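Local coordinates for rubisco operon transcriptional regulator (Synechocystis sp., PDB 5Y2W), which probably represses carbon-uptake genes as a LysR-type transcription factor whose regulatory domain binds the effector 2-phosphoglycolate, at residues A[18-23]-A[141-146]; A[64-69]-A[185-190]; A[80-85]-A[158-163]; A[125-130]-A[179-184]. All blocks are in the same frame, centred on the assembly; numbering follows the deposited sequence.

Interaction 1: residues A[18-23]-A[141-146]; sequences ITTAKY and GSNEAI. With PGA (2-phosphoglycolic acid), chain B.
The 2-phosphoglycolate site is where Thr19 and Asn143 meet, in the cleft of a LysR regulatory domain. Asn143 ND2 donates to Thr19 OG1 at 2.9 Å with an N-H...O angle of 140°, the hydroxyl lying close to the amide plane. Thr19 OG1 in turn donates to phosphate oxygen O2P of the ligand at 2.6 Å, so one hydroxyl relays between the asparagine and the phosphate. A chi1 of 53° sets OG1 between the backbone N and carbonyl carbon, from where it faces both Asn143 ND2 and O2P. Thr20 adopts the same rotamer and its OG1 donates to carboxylate oxygen O1 of the ligand at 2.6 Å, while its CG2 packs against Asn143 ND2. With an alanine in place of Thr19, O2P would probably lose this donor and Asn143 ND2 its acceptor. As in the periplasmic-binding-protein fold, the ligand lies where a loop after strand 11-18 faces the start of helix 143-151, here N-capped by Ser142, whose OG accepts from Ala145 N at 3.1 Å. Asn143 OD1 accepts from Arg113, which itself bonds to the ligand. Farther out, Glu144 brings OE1 to the ring edge of Tyr23, 2.6 Å from OH, and its OE2 makes a long salt bridge of 3.8 Å with Lys22 NZ.

Interaction 2: residues A[64-69]-A[185-190]; sequences IVSEPP and RRWYVA. With PGA (2-phosphoglycolic acid), chain B.
Ser66 CB sits over one face of the Arg185 guanidinium, offset toward its rim and 3.3 Å from NE. The contact belongs to the mixed sheet of a periplasmic-binding-protein-like fold, where strand 62-65 runs antiparallel to strand 186-192, with Ser66, just past the one strand, and Arg185, just before the other, in the ligand pocket. Arg185 reaches that pocket by an extended chain, CG anti to the backbone N (chi1 178°), and presents its edge to the carboxylate of 2-phosphoglycolate. There O2 of the ligand accepts from Arg185 NH2 at 2.5 Å and, less straight, from NE. This two-donor grip holds the guanidinium edge against the carboxylate while the serine CB lies over one face.

The rings of Trp187 and Tyr188 turn their edges to the serine from different places. Ser66 OG lies at the indole edge, 3.4 Å from Trp187 CD1; its bond to Arg186 O is weak, and its stronger polar partner is Asn82. Ser66 O faces the phenol edge at Tyr188 CE2, with Pro68 CD nearby. Val65 crosses the Tyr188 side chain at about a right angle, CG2 against CB.

Pairing of the strands rests on two backbone bonds between Val65 and Tyr188, of which Tyr188 N to Val65 O is the shorter at 2.6 Å. Ile64 and Val189 form the adjoining non-hydrogen-bonded pair, and Val189 packs on helix 199-211. A water bridges the two segments, donating to Glu67 OE1 and accepting from Arg185 NH1, both at 2.8 Å.

Interaction 3: residues A[80-85]-A[158-163]; sequences LDNPLV and VLSQHT. With PGA (2-phosphoglycolic acid), chain B.
Val85 and Leu159 form an antiparallel hydrogen-bonded pair, with Val85 N to Leu159 O at 2.8 Å and Leu159 N to Val85 O at 3.1 Å. Gln161 N adds an almost straight bond to Pro83 O at 2.9 Å, carrying the pairing past the strand end into a 3-10 turn.

Among side-chain bonds, Ser160 OG donates to Asn82 OD1 at a very short 2.5 Å and accepts from His162 N, an ST turn. The Asn82 amide is thus held from its oxygen side; a chi1 of -178° swings it away from the backbone N, and its ND2 donates to carboxylate oxygen O1 of 2-phosphoglycolate at 2.7 Å. Ser160 thus acts as a second-shell residue, consistent with positioning Asn82 for the ligand. His162 NE2 donates to Asp81 O at 2.8 Å along a carbonyl lone pair, with the oxygen in the ring plane; Asn82 OD1 lies at the same ring's edge.

Apolar packing joins Leu84 CB to Val158 CG1, and Leu84 CD2 to the backbone of Ser160. Leu159 packs on helix 143-151, Val85 and Gln161 reach Ile175 of strand 173-176, and the His162 ring stacks on Trp187 of strand 186-192.

Interaction 4: residues A[125-130]-A[179-184]; sequences NLFHRH and DEFPIK
The His130 ring takes Glu180 over one face and Leu126 O at its edge. Glu180 CG stands 4.0 Å from the ring centroid, 28° off the normal, a CH-pi contact, and its carboxylate plane is only modestly tilted from the ring, with CD 3.5 Å from His130 NE2. On the edge, His130 ND1 donates to Leu126 O at 3.1 Å with an angle of 155°, the oxygen lying almost in the ring plane. This bond ties the ring back to the last turn of the helix it follows and should limit its rotation. Glu180 is bent at chi2, which folds its chain over the imidazole. The Phe181 ring directs its CZ end at the helix: Phe127 CE1 is at its edge, 4.4 Å from CZ, while Leu126 CD2 approaches CZ obliquely at 3.4 Å.

These residues join the C-terminal end of helix 118-129 to the loop that leads from strand 173-176 to strand 186-192, in the part of the regulatory domain that also holds the three-stranded sheet. His130 is the first residue to leave helical geometry. Replacing it with an alanine would probably leave Glu180 without the ring face it packs on and Leu126 O without the imidazole donor.

Leu126 is the main apolar bridge. It reaches straight out from the helix (chi1 179°), so that CD1 meets Glu180 CB and CD2 touches both Phe181 and Ile183 CD1, the latter at 3.8 Å. Behind it, Phe127 packs edge-to-face with Phe110, and Phe181 rests on Val86 of strand 81-89.

Overall arrangement
From the N terminus, residues 18-23 open the loop closed by interaction 1 at residues 141-146. Residues 64-69 then open interaction 2, whose loop ends at residues 185-190 and encloses interactions 3 and 4 completely. Those two cross each other, since 125-130 lies between 80-85 and 158-163, and interaction 1 crosses all three. Interactions 1, 2 and 3 converge on 2-phosphoglycolate: Ile18 N probably bonds Ile64 O, and Arg185 O probably accepts from Asn82 N where the two sheets meet. Interaction 4 lies off the ligand but joins interaction 3 through Leu84 O and Ile183 N, tying helix 118-129 to the three-stranded sheet.

Interaction 1: residues A[18-23]-A[141-146]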
# COMPACT_ATOMS: atom_id res chain seq x y z
N ILE A 18 6.85 6.29 5.71
CA ILE A 18 5.40 6.45 5.75
C ILE A 18 4.75 6.08 4.41
O ILE A 18 5.40 6.09 3.37
CB ILE A 18 5.01 7.85 6.20
CG1 ILE A 18 5.72 8.89 5.33
CG2 ILE A 18 5.28 7.99 7.69
CD1 ILE A 18 5.07 10.22 5.37
N THR A 19 3.45 5.81 4.42
CA THR A 19 2.81 5.17 3.29
C THR A 19 2.98 5.97 2.03
O THR A 19 3.18 5.42 0.96
CB THR A 19 1.30 5.00 3.53
OG1 THR A 19 0.76 6.28 3.87
CG2 THR A 19 1.03 4.00 4.63
N THR A 20 2.94 7.28 2.14
CA THR A 20 2.86 8.12 0.96
C THR A 20 4.20 8.23 0.20
O THR A 20 4.28 8.78 -0.91
CB THR A 20 2.38 9.51 1.39
OG1 THR A 20 3.21 10.02 2.48
CG2 THR A 20 0.98 9.41 1.90
N ALA A 21 5.25 7.74 0.83
CA ALA A 21 6.62 7.76 0.27
C ALA A 21 7.00 6.48 -0.44
O ALA A 21 8.14 6.35 -0.85
CB ALA A 21 7.61 8.03 1.39
N LYS A 22 6.05 5.56 -0.63
CA LYS A 22 6.30 4.25 -1.18
C LYS A 22 6.58 4.29 -2.68
O LYS A 22 7.04 3.33 -3.24
CB LYS A 22 5.10 3.32 -0.92
CG LYS A 22 3.84 3.83 -1.60
CD LYS A 22 2.73 2.85 -1.67
CE LYS A 22 2.43 2.44 -0.28
NZ LYS A 22 1.24 1.61 -0.41
N TYR A 23 6.26 5.37 -3.36
CA TYR A 23 6.59 5.43 -4.80
C TYR A 23 7.93 6.12 -5.02
O TYR A 23 8.79 5.63 -5.75
CB TYR A 23 5.52 6.17 -5.59
CG TYR A 23 4.15 5.53 -5.54
CD1 TYR A 23 3.82 4.49 -6.43
CD2 TYR A 23 3.17 6.01 -4.68
CE1 TYR A 23 2.55 3.91 -6.42
CE2 TYR A 23 1.90 5.45 -4.66
CZ TYR A 23 1.59 4.40 -5.53
OH TYR A 23 0.33 3.84 -5.48
N GLY A 141 -7.82 1.53 5.46
CA GLY A 141 -6.42 1.52 5.81
C GLY A 141 -5.36 1.48 4.68
O GLY A 141 -4.39 0.72 4.75
N SER A 142 -5.50 2.32 3.67
CA SER A 142 -4.53 2.36 2.59
C SER A 142 -4.89 3.53 1.74
O SER A 142 -6.08 3.75 1.47
CB SER A 142 -4.66 1.09 1.76
OG SER A 142 -4.28 1.27 0.42
N ASN A 143 -3.90 4.32 1.33
CA ASN A 143 -4.14 5.37 0.33
C ASN A 143 -4.72 4.85 -0.97
O ASN A 143 -5.52 5.54 -1.62
CB ASN A 143 -2.87 6.18 0.06
CG ASN A 143 -2.31 6.82 1.33
OD1 ASN A 143 -2.94 7.67 1.98
ND2 ASN A 143 -1.12 6.38 1.71
N GLU A 144 -4.32 3.67 -1.40
CA GLU A 144 -4.76 3.19 -2.71
C GLU A 144 -6.22 2.82 -2.54
O GLU A 144 -7.01 3.10 -3.38
CB GLU A 144 -3.99 1.95 -3.17
CG GLU A 144 -2.57 1.87 -2.65
CD GLU A 144 -1.76 2.94 -3.30
OE1 GLU A 144 -1.93 3.00 -4.55
OE2 GLU A 144 -1.02 3.73 -2.60
N ALA A 145 -6.56 2.18 -1.43
CA ALA A 145 -7.97 1.80 -1.15
C ALA A 145 -8.86 3.01 -1.21
O ALA A 145 -9.91 2.94 -1.81
CB ALA A 145 -8.07 1.16 0.22
N ILE A 146 -8.40 4.14 -0.62
CA ILE A 146 -9.14 5.33 -0.63
C ILE A 146 -9.28 5.90 -2.02
O ILE A 146 -10.37 6.34 -2.40
CB ILE A 146 -8.56 6.40 0.32
CG1 ILE A 146 -8.69 5.95 1.75
CG2 ILE A 146 -9.34 7.68 0.13
CD1 ILE A 146 -8.08 6.86 2.78
P PGA B . 0.30 8.12 7.21
O1P PGA B . 1.39 9.21 6.73
O2P PGA B . 0.59 6.88 6.43
O3P PGA B . -1.05 8.80 6.90
O4P PGA B . 0.66 7.84 8.62
C2 PGA B . 1.67 9.63 5.41
C1 PGA B . 1.86 11.13 5.30
O1 PGA B . 2.11 11.64 4.16
O2 PGA B . 1.76 11.81 6.34

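Interaction 2: residues A[64-69]-A[185-190]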
# COMPACT_ATOMS: atom_id res chain seq x y z
N ILE A 64 11.46 7.89 7.37
CA ILE A 64 10.82 9.00 6.70
C ILE A 64 9.41 9.22 7.23
O ILE A 64 8.50 8.33 7.21
CB ILE A 64 10.86 8.77 5.21
CG1 ILE A 64 12.35 8.64 4.84
CG2 ILE A 64 10.12 9.89 4.47
CD1 ILE A 64 12.71 8.99 3.42
N VAL A 65 9.24 10.42 7.76
CA VAL A 65 8.04 10.83 8.45
C VAL A 65 7.69 12.26 8.03
O VAL A 65 8.56 12.98 7.54
CB VAL A 65 8.24 10.77 9.94
CG1 VAL A 65 8.63 9.36 10.33
CG2 VAL A 65 9.30 11.80 10.40
N SER A 66 6.41 12.63 8.14
CA SER A 66 5.96 14.02 8.05
C SER A 66 5.78 14.75 9.40
O SER A 66 5.93 15.95 9.50
CB SER A 66 4.62 14.06 7.31
OG SER A 66 4.82 13.64 6.01
N GLU A 67 5.34 14.01 10.39
CA GLU A 67 5.10 14.51 11.74
C GLU A 67 6.00 13.66 12.67
O GLU A 67 5.77 12.48 12.85
CB GLU A 67 3.63 14.41 12.14
CG GLU A 67 3.37 15.13 13.46
CD GLU A 67 2.00 14.94 14.07
OE1 GLU A 67 1.16 14.14 13.57
OE2 GLU A 67 1.76 15.63 15.08
N PRO A 68 7.04 14.26 13.23
CA PRO A 68 7.94 13.65 14.23
C PRO A 68 7.15 13.07 15.40
O PRO A 68 6.30 13.78 15.95
CB PRO A 68 8.76 14.85 14.74
CG PRO A 68 8.78 15.78 13.59
CD PRO A 68 7.45 15.62 12.87
N PRO A 69 7.39 11.80 15.77
CA PRO A 69 6.72 11.33 16.98
C PRO A 69 7.11 12.14 18.22
O PRO A 69 8.26 12.52 18.38
CB PRO A 69 7.16 9.86 17.08
CG PRO A 69 7.32 9.46 15.67
CD PRO A 69 7.95 10.67 15.00
N ARG A 185 2.93 20.36 4.77
CA ARG A 185 3.50 19.26 5.54
C ARG A 185 4.74 18.87 4.77
O ARG A 185 4.88 19.17 3.59
CB ARG A 185 2.42 18.20 5.61
CG ARG A 185 2.69 16.90 6.28
CD ARG A 185 1.42 16.05 6.08
NE ARG A 185 1.46 14.70 6.67
CZ ARG A 185 1.27 14.43 7.96
NH1 ARG A 185 0.98 15.41 8.78
NH2 ARG A 185 1.30 13.18 8.42
N ARG A 186 5.66 18.19 5.41
CA ARG A 186 6.94 18.00 4.74
C ARG A 186 7.31 16.59 5.02
O ARG A 186 6.84 16.06 6.00
CB ARG A 186 7.97 18.97 5.35
CG ARG A 186 7.54 20.44 5.21
CD ARG A 186 8.55 21.44 5.69
NE ARG A 186 9.62 21.68 4.71
CZ ARG A 186 10.79 22.31 4.98
NH1 ARG A 186 11.10 22.74 6.21
NH2 ARG A 186 11.68 22.47 4.00
N TRP A 187 8.08 15.96 4.13
CA TRP A 187 8.77 14.74 4.46
C TRP A 187 10.13 15.03 5.12
O TRP A 187 10.93 15.81 4.61
CB TRP A 187 9.00 13.91 3.19
CG TRP A 187 7.82 13.15 2.67
CD1 TRP A 187 6.69 12.79 3.34
CD2 TRP A 187 7.70 12.62 1.37
NE1 TRP A 187 5.86 12.07 2.52
CE2 TRP A 187 6.46 11.95 1.30
CE3 TRP A 187 8.55 12.60 0.25
CZ2 TRP A 187 6.02 11.31 0.17
CZ3 TRP A 187 8.09 12.00 -0.89
CH2 TRP A 187 6.84 11.32 -0.90
N TYR A 188 10.40 14.35 6.22
CA TYR A 188 11.65 14.45 6.92
C TYR A 188 12.34 13.13 6.90
O TYR A 188 11.69 12.09 7.02
CB TYR A 188 11.42 14.79 8.37
CG TYR A 188 10.79 16.14 8.65
CD1 TYR A 188 11.55 17.31 8.62
CD2 TYR A 188 9.43 16.23 8.98
CE1 TYR A 188 10.98 18.54 8.92
CE2 TYR A 188 8.86 17.44 9.25
CZ TYR A 188 9.63 18.59 9.24
OH TYR A 188 9.00 19.76 9.53
N VAL A 189 13.66 13.16 6.75
CA VAL A 189 14.47 11.98 7.01
C VAL A 189 15.15 12.12 8.39
O VAL A 189 15.78 13.12 8.72
CB VAL A 189 15.48 11.68 5.89
CG1 VAL A 189 16.33 12.89 5.60
CG2 VAL A 189 16.35 10.48 6.26
N ALA A 190 14.92 11.09 9.19
CA ALA A 190 15.14 11.12 10.60
C ALA A 190 15.94 9.89 11.02
O ALA A 190 15.93 8.89 10.31
CB ALA A 190 13.81 11.17 11.35
P PGA B . 0.30 8.12 7.21
O1P PGA B . 1.39 9.21 6.73
O2P PGA B . 0.59 6.88 6.43
O3P PGA B . -1.05 8.80 6.90
O4P PGA B . 0.66 7.84 8.62
C2 PGA B . 1.67 9.63 5.41
C1 PGA B . 1.86 11.13 5.30
O1 PGA B . 2.11 11.64 4.16
O2 PGA B . 1.76 11.81 6.34
O HOH W 1 5.13 17.99 8.20
O HOH W 2 0.00 14.17 11.05

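Interaction 3: residues A[80-85]-A[158-163]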
# COMPACT_ATOMS: atom_id res chain seq x y z
N LEU A 80 11.58 17.33 1.28
CA LEU A 80 10.53 17.40 0.23
C LEU A 80 9.22 17.77 0.87
O LEU A 80 8.88 17.29 1.91
CB LEU A 80 10.43 16.02 -0.53
CG LEU A 80 9.80 16.07 -1.93
CD1 LEU A 80 10.49 17.04 -2.88
CD2 LEU A 80 9.81 14.70 -2.55
N ASP A 81 8.48 18.64 0.24
CA ASP A 81 7.16 18.98 0.71
C ASP A 81 6.22 17.81 0.54
O ASP A 81 6.38 17.01 -0.38
CB ASP A 81 6.59 20.13 -0.10
CG ASP A 81 7.33 21.43 0.14
OD1 ASP A 81 8.16 21.46 1.07
OD2 ASP A 81 7.06 22.41 -0.58
N ASN A 82 5.24 17.74 1.42
CA ASN A 82 4.25 16.70 1.38
C ASN A 82 2.87 17.33 1.55
O ASN A 82 2.21 17.18 2.57
CB ASN A 82 4.53 15.72 2.50
CG ASN A 82 3.55 14.56 2.49
OD1 ASN A 82 2.99 14.17 1.43
ND2 ASN A 82 3.30 14.03 3.67
N PRO A 83 2.43 18.06 0.54
CA PRO A 83 1.13 18.68 0.68
C PRO A 83 -0.02 17.66 0.63
O PRO A 83 -0.06 16.81 -0.28
CB PRO A 83 1.06 19.61 -0.51
CG PRO A 83 1.86 18.95 -1.54
CD PRO A 83 2.93 18.14 -0.84
N LEU A 84 -0.91 17.74 1.63
CA LEU A 84 -2.13 16.94 1.68
C LEU A 84 -3.30 17.70 1.03
O LEU A 84 -3.56 18.86 1.36
CB LEU A 84 -2.49 16.66 3.11
CG LEU A 84 -1.44 16.03 4.02
CD1 LEU A 84 -2.11 15.61 5.33
CD2 LEU A 84 -0.73 14.83 3.42
N VAL A 85 -3.99 17.07 0.11
CA VAL A 85 -5.02 17.79 -0.63
C VAL A 85 -6.35 17.05 -0.59
O VAL A 85 -6.39 15.83 -0.36
CB VAL A 85 -4.59 18.02 -2.10
CG1 VAL A 85 -3.42 18.99 -2.21
CG2 VAL A 85 -4.25 16.70 -2.81
N VAL A 158 -8.84 13.27 1.97
CA VAL A 158 -7.64 14.11 1.92
C VAL A 158 -6.50 13.12 1.97
O VAL A 158 -6.49 12.25 2.86
CB VAL A 158 -7.55 15.05 3.12
CG1 VAL A 158 -6.13 15.59 3.28
CG2 VAL A 158 -8.60 16.19 3.04
N LEU A 159 -5.61 13.20 0.99
CA LEU A 159 -4.46 12.34 0.93
C LEU A 159 -3.26 13.21 0.52
O LEU A 159 -3.42 14.29 -0.05
CB LEU A 159 -4.66 11.28 -0.17
CG LEU A 159 -5.76 10.21 -0.11
CD1 LEU A 159 -5.80 9.37 -1.39
CD2 LEU A 159 -5.50 9.37 1.09
N SER A 160 -2.06 12.68 0.72
CA SER A 160 -0.85 13.26 0.14
C SER A 160 -0.98 13.34 -1.34
O SER A 160 -1.33 12.36 -1.99
CB SER A 160 0.38 12.40 0.43
OG SER A 160 1.50 12.99 -0.19
N GLN A 161 -0.63 14.49 -1.86
CA GLN A 161 -0.51 14.68 -3.29
C GLN A 161 0.45 13.72 -3.95
O GLN A 161 0.31 13.46 -5.14
CB GLN A 161 -0.00 16.07 -3.56
CG GLN A 161 -0.33 16.58 -4.95
CD GLN A 161 -0.48 18.07 -4.97
OE1 GLN A 161 0.03 18.75 -4.10
NE2 GLN A 161 -1.15 18.58 -5.96
N HIS A 162 1.42 13.17 -3.20
CA HIS A 162 2.34 12.17 -3.78
C HIS A 162 1.59 10.91 -4.18
O HIS A 162 2.13 10.15 -4.96
CB HIS A 162 3.44 11.79 -2.80
CG HIS A 162 4.34 12.94 -2.45
ND1 HIS A 162 5.20 13.51 -3.35
CD2 HIS A 162 4.47 13.67 -1.31
CE1 HIS A 162 5.83 14.53 -2.80
NE2 HIS A 162 5.40 14.65 -1.56
N THR A 163 0.38 10.68 -3.64
CA THR A 163 -0.34 9.43 -4.00
C THR A 163 -0.95 9.52 -5.40
O THR A 163 -1.28 8.50 -6.01
CB THR A 163 -1.50 9.10 -3.03
OG1 THR A 163 -2.47 10.14 -3.09
CG2 THR A 163 -1.01 8.92 -1.56
P PGA B . 0.30 8.12 7.21
O1P PGA B . 1.39 9.21 6.73
O2P PGA B . 0.59 6.88 6.43
O3P PGA B . -1.05 8.80 6.90
O4P PGA B . 0.66 7.84 8.62
C2 PGA B . 1.67 9.63 5.41
C1 PGA B . 1.86 11.13 5.30
O1 PGA B . 2.11 11.64 4.16
O2 PGA B . 1.76 11.81 6.34

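Interaction 4: residues A[125-130]-A[179-184]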
# COMPACT_ATOMS: atom_id res chain seq x y z
N ASN A 125 -7.43 17.34 12.86
CA ASN A 125 -7.08 18.59 13.55
C ASN A 125 -7.54 19.75 12.79
O ASN A 125 -8.04 20.70 13.36
CB ASN A 125 -5.60 18.67 13.81
CG ASN A 125 -5.22 17.72 14.90
OD1 ASN A 125 -6.06 17.38 15.69
ND2 ASN A 125 -3.99 17.21 14.90
N LEU A 126 -7.39 19.67 11.49
CA LEU A 126 -7.83 20.77 10.66
C LEU A 126 -9.36 20.96 10.77
O LEU A 126 -9.84 22.10 10.94
CB LEU A 126 -7.40 20.56 9.24
CG LEU A 126 -7.85 21.69 8.29
CD1 LEU A 126 -6.97 22.94 8.53
CD2 LEU A 126 -7.81 21.25 6.82
N PHE A 127 -10.12 19.88 10.67
CA PHE A 127 -11.60 19.96 10.76
C PHE A 127 -12.10 20.44 12.12
O PHE A 127 -13.03 21.23 12.19
CB PHE A 127 -12.25 18.60 10.40
CG PHE A 127 -12.08 18.21 8.96
CD1 PHE A 127 -11.60 19.11 8.03
CD2 PHE A 127 -12.47 16.97 8.53
CE1 PHE A 127 -11.49 18.75 6.71
CE2 PHE A 127 -12.34 16.60 7.20
CZ PHE A 127 -11.84 17.48 6.30
N HIS A 128 -11.48 19.97 13.20
CA HIS A 128 -11.79 20.44 14.54
C HIS A 128 -11.54 21.96 14.61
O HIS A 128 -12.39 22.74 14.99
CB HIS A 128 -10.91 19.69 15.52
CG HIS A 128 -11.16 20.04 16.95
ND1 HIS A 128 -10.44 21.01 17.62
CD2 HIS A 128 -12.04 19.54 17.84
CE1 HIS A 128 -10.88 21.10 18.86
NE2 HIS A 128 -11.85 20.22 19.02
N ARG A 129 -10.36 22.39 14.19
CA ARG A 129 -10.00 23.79 14.21
C ARG A 129 -11.05 24.64 13.48
O ARG A 129 -11.29 25.78 13.85
CB ARG A 129 -8.61 23.99 13.55
CG ARG A 129 -8.11 25.42 13.57
CD ARG A 129 -6.68 25.51 13.10
NE ARG A 129 -6.08 26.73 13.63
CZ ARG A 129 -6.16 27.92 13.05
NH1 ARG A 129 -6.80 28.09 11.89
NH2 ARG A 129 -5.57 28.94 13.62
N HIS A 130 -11.62 24.10 12.41
CA HIS A 130 -12.53 24.87 11.57
C HIS A 130 -13.99 24.48 11.70
O HIS A 130 -14.79 24.86 10.87
CB HIS A 130 -12.08 24.76 10.12
CG HIS A 130 -10.85 25.55 9.84
ND1 HIS A 130 -9.58 25.01 9.94
CD2 HIS A 130 -10.68 26.84 9.49
CE1 HIS A 130 -8.69 25.94 9.66
NE2 HIS A 130 -9.33 27.05 9.37
N ASP A 179 -10.32 25.94 0.55
CA ASP A 179 -9.55 26.81 1.43
C ASP A 179 -8.94 25.97 2.54
O ASP A 179 -9.53 24.98 2.99
CB ASP A 179 -10.42 27.85 2.13
CG ASP A 179 -10.92 28.97 1.19
OD1 ASP A 179 -10.39 29.15 0.08
OD2 ASP A 179 -11.85 29.68 1.62
N GLU A 180 -7.80 26.45 3.03
CA GLU A 180 -6.98 25.82 4.05
C GLU A 180 -6.24 24.64 3.48
O GLU A 180 -5.50 23.99 4.19
CB GLU A 180 -7.80 25.40 5.27
CG GLU A 180 -8.70 26.50 5.83
CD GLU A 180 -7.96 27.80 6.19
OE1 GLU A 180 -8.64 28.84 6.27
OE2 GLU A 180 -6.73 27.80 6.38
N PHE A 181 -6.41 24.36 2.18
CA PHE A 181 -5.66 23.31 1.56
C PHE A 181 -4.70 23.94 0.59
O PHE A 181 -5.01 24.97 0.07
CB PHE A 181 -6.60 22.31 0.88
CG PHE A 181 -7.24 21.39 1.87
CD1 PHE A 181 -8.41 21.76 2.53
CD2 PHE A 181 -6.63 20.19 2.19
CE1 PHE A 181 -8.99 20.94 3.44
CE2 PHE A 181 -7.19 19.36 3.14
CZ PHE A 181 -8.36 19.74 3.78
N PRO A 182 -3.57 23.29 0.32
CA PRO A 182 -3.10 22.02 0.88
C PRO A 182 -2.71 22.12 2.31
O PRO A 182 -2.38 23.18 2.78
CB PRO A 182 -1.85 21.69 0.04
CG PRO A 182 -1.42 23.00 -0.48
CD PRO A 182 -2.67 23.77 -0.75
N ILE A 183 -2.79 21.01 3.02
CA ILE A 183 -2.27 21.02 4.36
C ILE A 183 -0.77 21.00 4.16
O ILE A 183 -0.23 20.08 3.51
CB ILE A 183 -2.71 19.83 5.19
CG1 ILE A 183 -4.26 19.89 5.30
CG2 ILE A 183 -2.00 19.85 6.57
CD1 ILE A 183 -4.87 18.94 6.31
N LYS A 184 -0.12 22.04 4.64
CA LYS A 184 1.35 22.18 4.43
C LYS A 184 2.12 21.21 5.35
O LYS A 184 1.92 21.16 6.52
CB LYS A 184 1.79 23.61 4.70
CG LYS A 184 1.36 24.59 3.62
CD LYS A 184 1.57 26.04 4.08
CE LYS A 184 0.80 27.03 3.23
NZ LYS A 184 -0.68 26.92 3.48